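Esterase (Pelagibacterium halotolerans, PDB 5DWD) probably hydrolyses carboxylic esters, as a carboxylesterase of the AB hydrolase 2 family within the alpha/beta-hydrolase superfamily. Local coordinates at residues 157-162 with 178-183; 43-48 with 133-138; 103-108 with 165-170; 109-114 with 142-147. All blocks are in the same frame, centred on the assembly; numbering follows the deposited sequence.

How the contacts relate
Contacts 1 and 2 lie in the central sheet and share its interior: strands 133-138 and 158-162 are neighbours, so 43-48, 133-138, 158-162 and 178-183 bring four adjacent strands together, and the centres of the two contacts are about 10 Å apart. Both are held by backbone hydrogen bonds between parallel strands and by aliphatic side chains. Contacts 3 and 4 both use helix 101-126 and have no hydrogen bond of their own. Contact 4 packs it on helix 140-149, which in turn rests on the sheet, and mixes aromatic, sulfur and apolar groups in a buried setting. Contact 3, farther out and only partly buried, sets the same helix against a loop and brings an arginine to the ligand pocket.

Contact 1 (157-162 with 178-183); sequences KAIIAF and SKPPVL
Ile159 is gripped through both of its backbone polar atoms by the residues flanking Val182: its N donates to Pro181 O (2.9 Å) and its O accepts from Leu183 N. A third bond, Ala161 N to Leu183 O, continues the parallel pattern at an N-H...O angle of 169°. Pro180 and Pro181 have no N-H to give, so Pro181 joins the pairing through its O alone and the first N-H given from this side is that of Leu183. Pro181 still touches segment 157-162, its CG packing 3.3 Å from Lys157 O.

The Ile159 side chain can be followed outward. Its CB sits 4.2 Å from Val182 CG2, the paired residue on the same sheet face. Ile159 CG2, placed opposite the backbone N by a chi1 of -57°, heads for the neighbouring strand, reaching Leu135 O at 3.6 Å. The other branch, Ile159 CG1, runs back toward the start of the strand and comes to 4.1 Å from Pro180 CG, and CD1 at the tip closes to 3.9 Å from that same ring carbon while also meeting Ala145 O. On the other face Ile160 CG2 and Leu183 CD2 make a looser pair.

Helix 140-149 packs on the Ile159 and Val182 face and helix 226-239 on the Ile160 and Leu183 face. With helix 169-175 linking them, the two strands form a beta-alpha-beta unit of the layered alpha/beta-hydrolase fold.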
loop_
_atom_site.group_PDB
_atom_site.type_symbol
_atom_site.label_atom_id
_atom_site.label_comp_id
_atom_site.label_asym_id
_atom_site.label_seq_id
_atom_site.Cartn_x
_atom_site.Cartn_y
_atom_site.Cartn_z
ATOM N N LYS B 157 -1.648 -6.791 -5.221
ATOM C CA LYS B 157 -2.058 -5.697 -6.053
ATOM C C LYS B 157 -3.361 -5.148 -5.491
ATOM O O LYS B 157 -3.533 -3.953 -5.537
ATOM C CB LYS B 157 -2.300 -6.172 -7.451
ATOM C CG LYS B 157 -2.594 -5.082 -8.445
ATOM C CD LYS B 157 -2.882 -5.644 -9.848
ATOM C CE LYS B 157 -1.679 -6.326 -10.432
ATOM N NZ LYS B 157 -0.596 -5.381 -10.795
ATOM N N ALA B 158 -4.218 -6.029 -4.943
ATOM C CA ALA B 158 -5.499 -5.553 -4.355
ATOM C C ALA B 158 -6.270 -6.685 -3.689
ATOM O O ALA B 158 -6.003 -7.850 -4.007
ATOM C CB ALA B 158 -6.422 -4.969 -5.421
ATOM N N ILE B 159 -7.252 -6.336 -2.828
ATOM C CA ILE B 159 -8.229 -7.315 -2.384
ATOM C C ILE B 159 -9.632 -6.761 -2.754
ATOM O O ILE B 159 -9.909 -5.611 -2.516
ATOM C CB ILE B 159 -8.130 -7.556 -0.844
ATOM C CG1 ILE B 159 -6.709 -7.994 -0.481
ATOM C CG2 ILE B 159 -9.229 -8.439 -0.315
ATOM C CD1 ILE B 159 -6.450 -8.077 0.972
ATOM N N ILE B 160 -10.495 -7.661 -3.217
ATOM C CA ILE B 160 -11.901 -7.392 -3.447
ATOM C C ILE B 160 -12.717 -8.341 -2.548
ATOM O O ILE B 160 -12.613 -9.559 -2.690
ATOM C CB ILE B 160 -12.373 -7.491 -4.894
ATOM C CG1 ILE B 160 -11.516 -6.592 -5.748
ATOM C CG2 ILE B 160 -13.864 -7.077 -4.914
ATOM C CD1 ILE B 160 -11.853 -6.622 -7.218
ATOM N N ALA B 161 -13.455 -7.759 -1.600
ATOM C CA ALA B 161 -14.262 -8.526 -0.651
ATOM C C ALA B 161 -15.723 -8.268 -0.869
ATOM O O ALA B 161 -16.197 -7.200 -0.505
ATOM C CB ALA B 161 -13.853 -8.173 0.764
ATOM N N PHE B 162 -16.407 -9.247 -1.416
ATOM C CA PHE B 162 -17.854 -9.182 -1.600
ATOM C C PHE B 162 -18.576 -9.815 -0.396
ATOM O O PHE B 162 -18.401 -10.994 -0.082
ATOM C CB PHE B 162 -18.331 -9.973 -2.786
ATOM C CG PHE B 162 -17.862 -9.447 -4.132
ATOM C CD1 PHE B 162 -18.629 -8.529 -4.802
ATOM C CD2 PHE B 162 -16.762 -9.987 -4.781
ATOM C CE1 PHE B 162 -18.234 -8.074 -6.077
ATOM C CE2 PHE B 162 -16.389 -9.559 -6.034
ATOM C CZ PHE B 162 -17.146 -8.623 -6.715
ATOM N N SER B 178 0.840 -5.993 5.411
ATOM C CA SER B 178 0.968 -5.236 4.193
ATOM C C SER B 178 -0.367 -4.557 3.956
ATOM O O SER B 178 -1.368 -4.903 4.652
ATOM C CB SER B 178 1.318 -6.145 3.007
ATOM O OG SER B 178 0.360 -7.247 2.837
ATOM N N LYS B 179 -0.359 -3.605 3.028
ATOM C CA LYS B 179 -1.496 -2.651 2.874
ATOM C C LYS B 179 -1.852 -2.456 1.443
ATOM O O LYS B 179 -1.808 -1.344 0.918
ATOM C CB LYS B 179 -1.167 -1.318 3.567
ATOM C CG LYS B 179 -0.884 -1.509 5.021
ATOM C CD LYS B 179 -0.700 -0.224 5.759
ATOM C CE LYS B 179 -0.167 -0.481 7.152
ATOM N NZ LYS B 179 0.022 0.727 7.968
ATOM N N PRO B 180 -2.393 -3.515 0.824
ATOM C CA PRO B 180 -2.868 -3.357 -0.522
ATOM C C PRO B 180 -4.159 -2.525 -0.535
ATOM O O PRO B 180 -4.827 -2.456 0.533
ATOM C CB PRO B 180 -3.187 -4.782 -0.907
ATOM C CG PRO B 180 -3.658 -5.409 0.339
ATOM C CD PRO B 180 -2.695 -4.860 1.383
ATOM N N PRO B 181 -4.542 -1.956 -1.679
ATOM C CA PRO B 181 -5.863 -1.356 -1.757
ATOM C C PRO B 181 -6.950 -2.421 -1.620
ATOM O O PRO B 181 -6.778 -3.543 -2.025
ATOM C CB PRO B 181 -5.951 -0.779 -3.143
ATOM C CG PRO B 181 -4.839 -1.371 -3.897
ATOM C CD PRO B 181 -3.791 -1.807 -2.937
ATOM N N VAL B 182 -8.093 -1.992 -1.036
ATOM C CA VAL B 182 -9.151 -2.918 -0.718
ATOM C C VAL B 182 -10.452 -2.287 -1.188
ATOM O O VAL B 182 -10.749 -1.139 -0.909
ATOM C CB VAL B 182 -9.221 -3.220 0.813
ATOM C CG1 VAL B 182 -10.486 -4.001 1.171
ATOM C CG2 VAL B 182 -7.961 -3.923 1.308
ATOM N N LEU B 183 -11.243 -3.071 -1.888
ATOM C CA LEU B 183 -12.597 -2.685 -2.234
ATOM C C LEU B 183 -13.593 -3.624 -1.563
ATOM O O LEU B 183 -13.546 -4.868 -1.759
ATOM C CB LEU B 183 -12.791 -2.814 -3.730
ATOM C CG LEU B 183 -14.158 -2.622 -4.372
ATOM C CD1 LEU B 183 -14.776 -1.319 -3.928
ATOM C CD2 LEU B 183 -14.153 -2.800 -5.864
#

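Contact 2 (43-48 with 133-138); sequences LVVLLH and TILVGF
Leu43 to Leu47 and Thr133 to Phe138 run parallel with a 19° twist, joined by five backbone hydrogen bonds that begin with Ile134 N to Leu43 O and end with Phe138 N to Leu47 O. On one face Leu135 bridges two residues of the partner strand. Its chi1 of -117° lies off the staggered positions and swings CD2 toward that strand, where it meets Leu47 CD1 at 3.7 Å and Val45 CG1 at 3.8 Å. Thr133 stands beside Leu43, with OG1 3.6 Å from Leu43 CD2; that is a packing contact, since the hydroxyl is hydrogen-bonded to Gly129 O and Trp123 NE1. Gly137 presents bare backbone next to Leu47, its CA 3.3 Å from Leu47 O. On the opposite face Val136 divides its surface: CG2 crosses to Val44 CG1 (3.9 Å), while CB and CG1 lie alongside Leu46 CD2. Phe138 meets the ring of His222, a member of the likely catalytic triad.

The facing backbone N-H and C=O groups satisfy one another and the side chains that meet on the two faces are almost wholly aliphatic, a chemistry suited to a buried sheet centre that leads directly into the probable nucleophile elbow.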
loop_
_atom_site.group_PDB
_atom_site.type_symbol
_atom_site.label_atom_id
_atom_site.label_comp_id
_atom_site.label_asym_id
_atom_site.label_seq_id
_atom_site.Cartn_x
_atom_site.Cartn_y
_atom_site.Cartn_z
ATOM N N LEU B 43 -2.925 -12.192 -12.048
ATOM C CA LEU B 43 -3.547 -13.367 -11.484
ATOM C C LEU B 43 -4.677 -12.878 -10.547
ATOM O O LEU B 43 -4.440 -11.994 -9.707
ATOM C CB LEU B 43 -2.551 -14.132 -10.605
ATOM C CG LEU B 43 -3.059 -15.297 -9.775
ATOM C CD1 LEU B 43 -3.654 -16.429 -10.652
ATOM C CD2 LEU B 43 -1.906 -15.856 -8.966
ATOM N N VAL B 44 -5.867 -13.429 -10.789
ATOM C CA VAL B 44 -6.988 -13.230 -9.918
ATOM C C VAL B 44 -7.314 -14.578 -9.264
ATOM O O VAL B 44 -7.668 -15.535 -9.962
ATOM C CB VAL B 44 -8.156 -12.617 -10.693
ATOM C CG1 VAL B 44 -9.409 -12.658 -9.835
ATOM C CG2 VAL B 44 -7.859 -11.159 -11.072
ATOM N N VAL B 45 -7.257 -14.602 -7.895
ATOM C CA VAL B 45 -7.629 -15.782 -7.135
ATOM C C VAL B 45 -9.027 -15.496 -6.574
ATOM O O VAL B 45 -9.230 -14.480 -5.894
ATOM C CB VAL B 45 -6.644 -16.021 -5.991
ATOM C CG1 VAL B 45 -7.038 -17.160 -5.143
ATOM C CG2 VAL B 45 -5.236 -16.273 -6.585
ATOM N N LEU B 46 -9.924 -16.427 -6.813
ATOM C CA LEU B 46 -11.323 -16.275 -6.415
ATOM C C LEU B 46 -11.662 -17.255 -5.337
ATOM O O LEU B 46 -11.506 -18.420 -5.525
ATOM C CB LEU B 46 -12.238 -16.595 -7.631
ATOM C CG LEU B 46 -11.993 -15.755 -8.863
ATOM C CD1 LEU B 46 -12.392 -16.465 -10.140
ATOM C CD2 LEU B 46 -12.756 -14.435 -8.760
ATOM N N LEU B 47 -12.204 -16.767 -4.211
ATOM C CA LEU B 47 -12.453 -17.587 -3.011
ATOM C C LEU B 47 -13.965 -17.676 -2.782
ATOM O O LEU B 47 -14.631 -16.641 -2.464
ATOM C CB LEU B 47 -11.743 -17.030 -1.795
ATOM C CG LEU B 47 -10.231 -16.755 -1.904
ATOM C CD1 LEU B 47 -9.716 -16.211 -0.573
ATOM C CD2 LEU B 47 -9.521 -18.063 -2.277
ATOM N N HIS B 48 -14.461 -18.904 -2.876
ATOM C CA HIS B 48 -15.934 -19.162 -2.680
ATOM C C HIS B 48 -16.424 -19.056 -1.240
ATOM O O HIS B 48 -15.633 -19.046 -0.269
ATOM C CB HIS B 48 -16.325 -20.492 -3.304
ATOM C CG HIS B 48 -15.766 -21.673 -2.594
ATOM N ND1 HIS B 48 -16.269 -22.094 -1.378
ATOM C CD2 HIS B 48 -14.715 -22.492 -2.869
ATOM C CE1 HIS B 48 -15.617 -23.171 -0.970
ATOM N NE2 HIS B 48 -14.628 -23.395 -1.822
ATOM N N THR B 133 -1.124 -10.012 -8.110
ATOM C CA THR B 133 -2.242 -10.865 -7.760
ATOM C C THR B 133 -3.307 -10.041 -7.048
ATOM O O THR B 133 -2.991 -9.210 -6.217
ATOM C CB THR B 133 -1.777 -11.948 -6.795
ATOM O OG1 THR B 133 -0.762 -12.775 -7.418
ATOM C CG2 THR B 133 -2.922 -12.871 -6.318
ATOM N N ILE B 134 -4.557 -10.301 -7.429
ATOM C CA ILE B 134 -5.725 -9.739 -6.725
ATOM C C ILE B 134 -6.439 -10.903 -6.082
ATOM O O ILE B 134 -6.766 -11.910 -6.725
ATOM C CB ILE B 134 -6.611 -8.983 -7.683
ATOM C CG1 ILE B 134 -5.797 -7.855 -8.358
ATOM C CG2 ILE B 134 -7.845 -8.483 -6.993
ATOM C CD1 ILE B 134 -6.503 -7.179 -9.464
ATOM N N LEU B 135 -6.668 -10.803 -4.769
ATOM C CA LEU B 135 -7.466 -11.805 -4.099
ATOM C C LEU B 135 -8.916 -11.308 -3.994
ATOM O O LEU B 135 -9.120 -10.242 -3.433
ATOM C CB LEU B 135 -6.941 -11.939 -2.655
ATOM C CG LEU B 135 -6.355 -13.154 -2.089
ATOM C CD1 LEU B 135 -6.154 -13.102 -0.598
ATOM C CD2 LEU B 135 -7.040 -14.461 -2.488
ATOM N N VAL B 136 -9.839 -12.110 -4.493
ATOM C CA VAL B 136 -11.263 -11.804 -4.587
ATOM C C VAL B 136 -12.047 -12.863 -3.806
ATOM O O VAL B 136 -11.859 -14.060 -4.040
ATOM C CB VAL B 136 -11.704 -11.770 -6.064
ATOM C CG1 VAL B 136 -13.195 -11.476 -6.201
ATOM C CG2 VAL B 136 -10.877 -10.687 -6.758
ATOM N N GLY B 137 -12.922 -12.447 -2.899
ATOM C CA GLY B 137 -13.722 -13.455 -2.179
ATOM C C GLY B 137 -15.167 -13.068 -2.031
ATOM O O GLY B 137 -15.496 -11.899 -2.118
ATOM N N PHE B 138 -16.014 -14.085 -1.859
ATOM C CA PHE B 138 -17.411 -13.882 -1.532
ATOM C C PHE B 138 -17.734 -14.533 -0.203
ATOM O O PHE B 138 -17.392 -15.704 0.018
ATOM C CB PHE B 138 -18.330 -14.488 -2.605
ATOM C CG PHE B 138 -19.804 -14.395 -2.279
ATOM C CD1 PHE B 138 -20.447 -13.191 -2.271
ATOM C CD2 PHE B 138 -20.549 -15.510 -1.990
ATOM C CE1 PHE B 138 -21.794 -13.091 -1.937
ATOM C CE2 PHE B 138 -21.910 -15.426 -1.700
ATOM C CZ PHE B 138 -22.526 -14.201 -1.632
#

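Contact 3 (103-108 with 165-170); sequences ARLAGA and LIVAPE
Leu165 lays its CD2 over one face of the Arg104 guanidinium, 3.5 Å from NH1 and 3.9 Å from CZ. The two side chains cross at roughly a right angle. Arg104 is stretched out from CG to NE, which carries its flat end well beyond the helix, and Leu165 meets it with CG tucked between its own backbone N and carbonyl carbon (chi1 49°). With an apolar methyl against its face, the guanidinium turns its NH2 to hydrogen-bond O1 of the bound polyether, probably a molecule from the crystallisation liquor; Arg100 NH1 is also close by.

Val167 fits against the helix itself. CG1, opposite its backbone N at a chi1 of 172°, points at the backbone and lies 3.4 Å from Arg104 O, an oxygen already taken by Ala108 N. The same methyl touches Ala108 CB at 3.9 Å, while CG2 turns to Arg104 CB. Next along, Leu105 CD2 reaches across to Ala168 CB, 3.6 Å away. Ala168 has positive phi and psi and occupies the N-cap position, so the chain bends here before helix 169-175 starts.

The contact thus joins the early turns of helix 101-126 to the loop between strand 158-162 and helix 169-175, with helix 140-149 alongside: Met143 touches both Arg104 and Leu165, and Met144 and Tyr147 pack on Ala108.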
loop_
_atom_site.group_PDB
_atom_site.type_symbol
_atom_site.label_atom_id
_atom_site.label_comp_id
_atom_site.label_asym_id
_atom_site.label_seq_id
_atom_site.Cartn_x
_atom_site.Cartn_y
_atom_site.Cartn_z
ATOM N N ALA B 103 -16.869 -19.242 16.019
ATOM C CA ALA B 103 -16.561 -20.142 14.918
ATOM C C ALA B 103 -15.668 -19.417 13.865
ATOM O O ALA B 103 -14.717 -19.974 13.344
ATOM C CB ALA B 103 -17.829 -20.655 14.248
ATOM N N ARG B 104 -15.967 -18.159 13.601
ATOM C CA ARG B 104 -15.114 -17.380 12.655
ATOM C C ARG B 104 -13.693 -17.126 13.179
ATOM O O ARG B 104 -12.691 -17.234 12.447
ATOM C CB ARG B 104 -15.764 -16.057 12.342
ATOM C CG ARG B 104 -17.004 -16.174 11.478
ATOM C CD ARG B 104 -17.764 -14.884 11.522
ATOM N NE ARG B 104 -18.953 -14.909 10.691
ATOM C CZ ARG B 104 -19.936 -13.977 10.742
ATOM N NH1 ARG B 104 -19.900 -12.996 11.598
ATOM N NH2 ARG B 104 -20.980 -14.047 9.910
ATOM N N LEU B 105 -13.628 -16.758 14.484
ATOM C CA LEU B 105 -12.347 -16.515 15.075
ATOM C C LEU B 105 -11.423 -17.726 15.030
ATOM O O LEU B 105 -10.307 -17.610 14.521
ATOM C CB LEU B 105 -12.483 -16.052 16.521
ATOM C CG LEU B 105 -13.163 -14.706 16.793
ATOM C CD1 LEU B 105 -13.407 -14.505 18.290
ATOM C CD2 LEU B 105 -12.305 -13.547 16.325
ATOM N N ALA B 106 -11.909 -18.886 15.465
ATOM C CA ALA B 106 -11.082 -20.107 15.443
ATOM C C ALA B 106 -10.822 -20.556 14.024
ATOM O O ALA B 106 -9.751 -21.011 13.644
ATOM C CB ALA B 106 -11.764 -21.213 16.205
ATOM N N GLY B 107 -11.885 -20.486 13.247
ATOM C CA GLY B 107 -11.852 -20.948 11.890
ATOM C C GLY B 107 -10.920 -20.190 10.976
ATOM O O GLY B 107 -10.207 -20.821 10.201
ATOM N N ALA B 108 -10.972 -18.866 10.980
ATOM C CA ALA B 108 -10.028 -18.118 10.150
ATOM C C ALA B 108 -8.577 -18.410 10.528
ATOM O O ALA B 108 -7.730 -18.558 9.676
ATOM C CB ALA B 108 -10.327 -16.650 10.232
ATOM N N LEU B 165 -16.576 -9.374 6.003
ATOM C CA LEU B 165 -16.334 -8.571 7.198
ATOM C C LEU B 165 -14.895 -8.901 7.636
ATOM O O LEU B 165 -14.294 -9.791 7.104
ATOM C CB LEU B 165 -17.362 -8.885 8.296
ATOM C CG LEU B 165 -17.617 -10.344 8.643
ATOM C CD1 LEU B 165 -16.502 -10.988 9.473
ATOM C CD2 LEU B 165 -18.936 -10.483 9.393
ATOM N N ILE B 166 -14.422 -8.174 8.657
ATOM C CA ILE B 166 -13.124 -8.396 9.290
ATOM C C ILE B 166 -13.318 -9.338 10.440
ATOM O O ILE B 166 -14.043 -8.978 11.404
ATOM C CB ILE B 166 -12.452 -7.131 9.746
ATOM C CG1 ILE B 166 -12.129 -6.227 8.601
ATOM C CG2 ILE B 166 -11.125 -7.470 10.405
ATOM C CD1 ILE B 166 -11.739 -4.798 9.010
ATOM N N VAL B 167 -12.743 -10.539 10.349
ATOM C CA VAL B 167 -12.728 -11.473 11.478
ATOM C C VAL B 167 -11.540 -11.017 12.377
ATOM O O VAL B 167 -10.418 -10.873 11.920
ATOM C CB VAL B 167 -12.494 -12.941 11.030
ATOM C CG1 VAL B 167 -12.286 -13.899 12.224
ATOM C CG2 VAL B 167 -13.682 -13.412 10.202
ATOM N N ALA B 168 -11.823 -10.818 13.652
ATOM C CA ALA B 168 -10.767 -10.498 14.653
ATOM C C ALA B 168 -10.051 -9.138 14.391
ATOM O O ALA B 168 -8.865 -9.084 14.216
ATOM C CB ALA B 168 -9.753 -11.655 14.704
ATOM N N PRO B 169 -10.810 -8.069 14.356
ATOM C CA PRO B 169 -10.274 -6.727 14.089
ATOM C C PRO B 169 -9.203 -6.272 15.109
ATOM O O PRO B 169 -8.211 -5.681 14.726
ATOM C CB PRO B 169 -11.514 -5.856 14.058
ATOM C CG PRO B 169 -12.475 -6.600 14.873
ATOM C CD PRO B 169 -12.261 -8.035 14.634
ATOM N N GLU B 170 -9.331 -6.637 16.370
ATOM C CA GLU B 170 -8.185 -6.410 17.323
ATOM C C GLU B 170 -6.891 -7.214 16.991
ATOM O O GLU B 170 -5.772 -6.674 17.039
ATOM C CB GLU B 170 -8.645 -6.629 18.800
#

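Contact 4 (109-114 with 142-147); sequences ETAHPV and AMMALY
Tyr147 turns the edge of its ring toward the face of the His112 imidazole, an offset edge-to-face pair with centroids 5.7 Å apart and planes at 72°. The same tyrosine edge takes His112 CB close to its own plane, 3.8 Å from CE1. Arg151 makes a cation-pi contact with the phenol ring. The imidazole is held in its rotation by a hydrogen bond between ND1 and Thr148 OG1. With CG opposite the backbone N (chi1 171°), the His112 side chain is carried from its helix to lie beside the Tyr147 ring.

Glu109 passes the phenol end obliquely. OE1 comes to 3.6 Å from Tyr147 OH, too long for a hydrogen bond, and is engaged instead in a salt bridge with Lys171 NZ.

Farther along, Met144 folds back at its second and third torsions, so that its CE methyl rather than an extended chain meets the other helix. CE lies 3.6 Å from Ala111 CB and 3.7 Å from His112 N, and SD follows at 3.9 Å from Ala111 CB. The short helix axes cross at -69° and stay 10.2 Å apart, a separation spanned by these long side chains.

No hydrogen bond crosses between the two segments: ring edge, thioether and methyl carry the packing, and the carboxylate of Glu109 and ND1 of His112 find partners elsewhere, consistent with a joint whose strength comes mainly from shape and dispersion.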
loop_
_atom_site.group_PDB
_atom_site.type_symbol
_atom_site.label_atom_id
_atom_site.label_comp_id
_atom_site.label_asym_id
_atom_site.label_seq_id
_atom_site.Cartn_x
_atom_site.Cartn_y
_atom_site.Cartn_z
ATOM N N GLU B 109 -8.322 -18.548 11.821
ATOM C CA GLU B 109 -6.964 -18.868 12.250
ATOM C C GLU B 109 -6.478 -20.241 11.814
ATOM O O GLU B 109 -5.331 -20.411 11.456
ATOM C CB GLU B 109 -6.831 -18.699 13.732
ATOM C CG GLU B 109 -5.370 -18.561 14.069
ATOM C CD GLU B 109 -5.185 -17.903 15.382
ATOM O OE1 GLU B 109 -5.279 -16.655 15.424
ATOM O OE2 GLU B 109 -4.940 -18.657 16.348
ATOM N N THR B 110 -7.359 -21.227 11.785
ATOM C CA THR B 110 -7.013 -22.546 11.251
ATOM C C THR B 110 -6.891 -22.589 9.723
ATOM O O THR B 110 -6.078 -23.279 9.146
ATOM C CB THR B 110 -8.051 -23.577 11.690
ATOM O OG1 THR B 110 -9.324 -23.139 11.225
ATOM C CG2 THR B 110 -8.180 -23.642 13.146
ATOM N N ALA B 111 -7.729 -21.820 9.027
ATOM C CA ALA B 111 -7.745 -21.789 7.577
ATOM C C ALA B 111 -6.604 -20.963 6.972
ATOM O O ALA B 111 -6.125 -21.246 5.848
ATOM C CB ALA B 111 -9.107 -21.173 7.086
ATOM N N HIS B 112 -6.189 -19.924 7.730
ATOM C CA HIS B 112 -5.161 -19.025 7.256
ATOM C C HIS B 112 -3.908 -19.693 6.715
ATOM O O HIS B 112 -3.491 -19.472 5.598
ATOM C CB HIS B 112 -4.888 -18.035 8.338
ATOM C CG HIS B 112 -3.714 -17.169 8.083
ATOM N ND1 HIS B 112 -3.615 -16.379 6.960
ATOM C CD2 HIS B 112 -2.537 -17.048 8.744
ATOM C CE1 HIS B 112 -2.478 -15.726 6.992
ATOM N NE2 HIS B 112 -1.813 -16.107 8.079
ATOM N N PRO B 113 -3.281 -20.583 7.509
ATOM C CA PRO B 113 -2.094 -21.207 6.937
ATOM C C PRO B 113 -2.297 -22.051 5.685
ATOM O O PRO B 113 -1.385 -22.193 4.896
ATOM C CB PRO B 113 -1.548 -22.077 8.115
ATOM C CG PRO B 113 -2.641 -22.199 9.079
ATOM C CD PRO B 113 -3.585 -21.015 8.885
ATOM N N VAL B 114 -3.493 -22.636 5.528
ATOM C CA VAL B 114 -3.815 -23.373 4.379
ATOM C C VAL B 114 -3.900 -22.524 3.156
ATOM O O VAL B 114 -3.314 -22.823 2.124
ATOM C CB VAL B 114 -5.137 -24.166 4.594
ATOM C CG1 VAL B 114 -5.487 -24.916 3.337
ATOM C CG2 VAL B 114 -4.984 -25.117 5.793
ATOM N N ALA B 142 -14.636 -13.985 1.268
ATOM C CA ALA B 142 -14.257 -12.608 1.470
ATOM C C ALA B 142 -13.586 -12.405 2.818
ATOM O O ALA B 142 -12.629 -11.646 2.968
ATOM C CB ALA B 142 -15.491 -11.696 1.299
ATOM N N MET B 143 -14.088 -13.094 3.827
ATOM C CA MET B 143 -13.531 -13.026 5.181
ATOM C C MET B 143 -12.090 -13.550 5.108
ATOM O O MET B 143 -11.189 -12.922 5.690
ATOM C CB MET B 143 -14.380 -13.824 6.126
ATOM C CG MET B 143 -15.748 -13.224 6.392
ATOM S SD MET B 143 -16.744 -14.355 7.397
ATOM C CE MET B 143 -18.374 -13.874 6.877
ATOM N N MET B 144 -11.898 -14.638 4.383
ATOM C CA MET B 144 -10.558 -15.173 4.225
ATOM C C MET B 144 -9.655 -14.310 3.389
ATOM O O MET B 144 -8.473 -14.218 3.661
ATOM C CB MET B 144 -10.586 -16.616 3.718
ATOM C CG MET B 144 -11.080 -17.692 4.679
ATOM S SD MET B 144 -10.373 -17.605 6.289
ATOM C CE MET B 144 -8.616 -17.832 5.876
ATOM N N ALA B 145 -10.203 -13.653 2.333
ATOM C CA ALA B 145 -9.413 -12.794 1.494
ATOM C C ALA B 145 -8.795 -11.654 2.302
ATOM O O ALA B 145 -7.611 -11.341 2.176
ATOM C CB ALA B 145 -10.188 -12.274 0.309
ATOM N N LEU B 146 -9.600 -11.052 3.199
ATOM C CA LEU B 146 -9.132 -10.051 4.061
ATOM C C LEU B 146 -8.148 -10.577 5.128
ATOM O O LEU B 146 -7.135 -9.926 5.405
ATOM C CB LEU B 146 -10.318 -9.325 4.719
ATOM C CG LEU B 146 -11.159 -8.466 3.737
ATOM C CD1 LEU B 146 -12.476 -8.075 4.423
ATOM C CD2 LEU B 146 -10.429 -7.208 3.290
ATOM N N TYR B 147 -8.463 -11.701 5.733
ATOM C CA TYR B 147 -7.714 -12.232 6.897
ATOM C C TYR B 147 -6.317 -12.646 6.457
ATOM O O TYR B 147 -5.324 -12.170 6.993
ATOM C CB TYR B 147 -8.466 -13.419 7.465
ATOM C CG TYR B 147 -7.943 -13.849 8.836
ATOM C CD1 TYR B 147 -6.844 -14.680 8.957
ATOM C CD2 TYR B 147 -8.553 -13.322 9.995
ATOM C CE1 TYR B 147 -6.379 -15.059 10.231
ATOM C CE2 TYR B 147 -8.084 -13.689 11.229
ATOM C CZ TYR B 147 -7.010 -14.540 11.336
ATOM O OH TYR B 147 -6.634 -14.891 12.644
#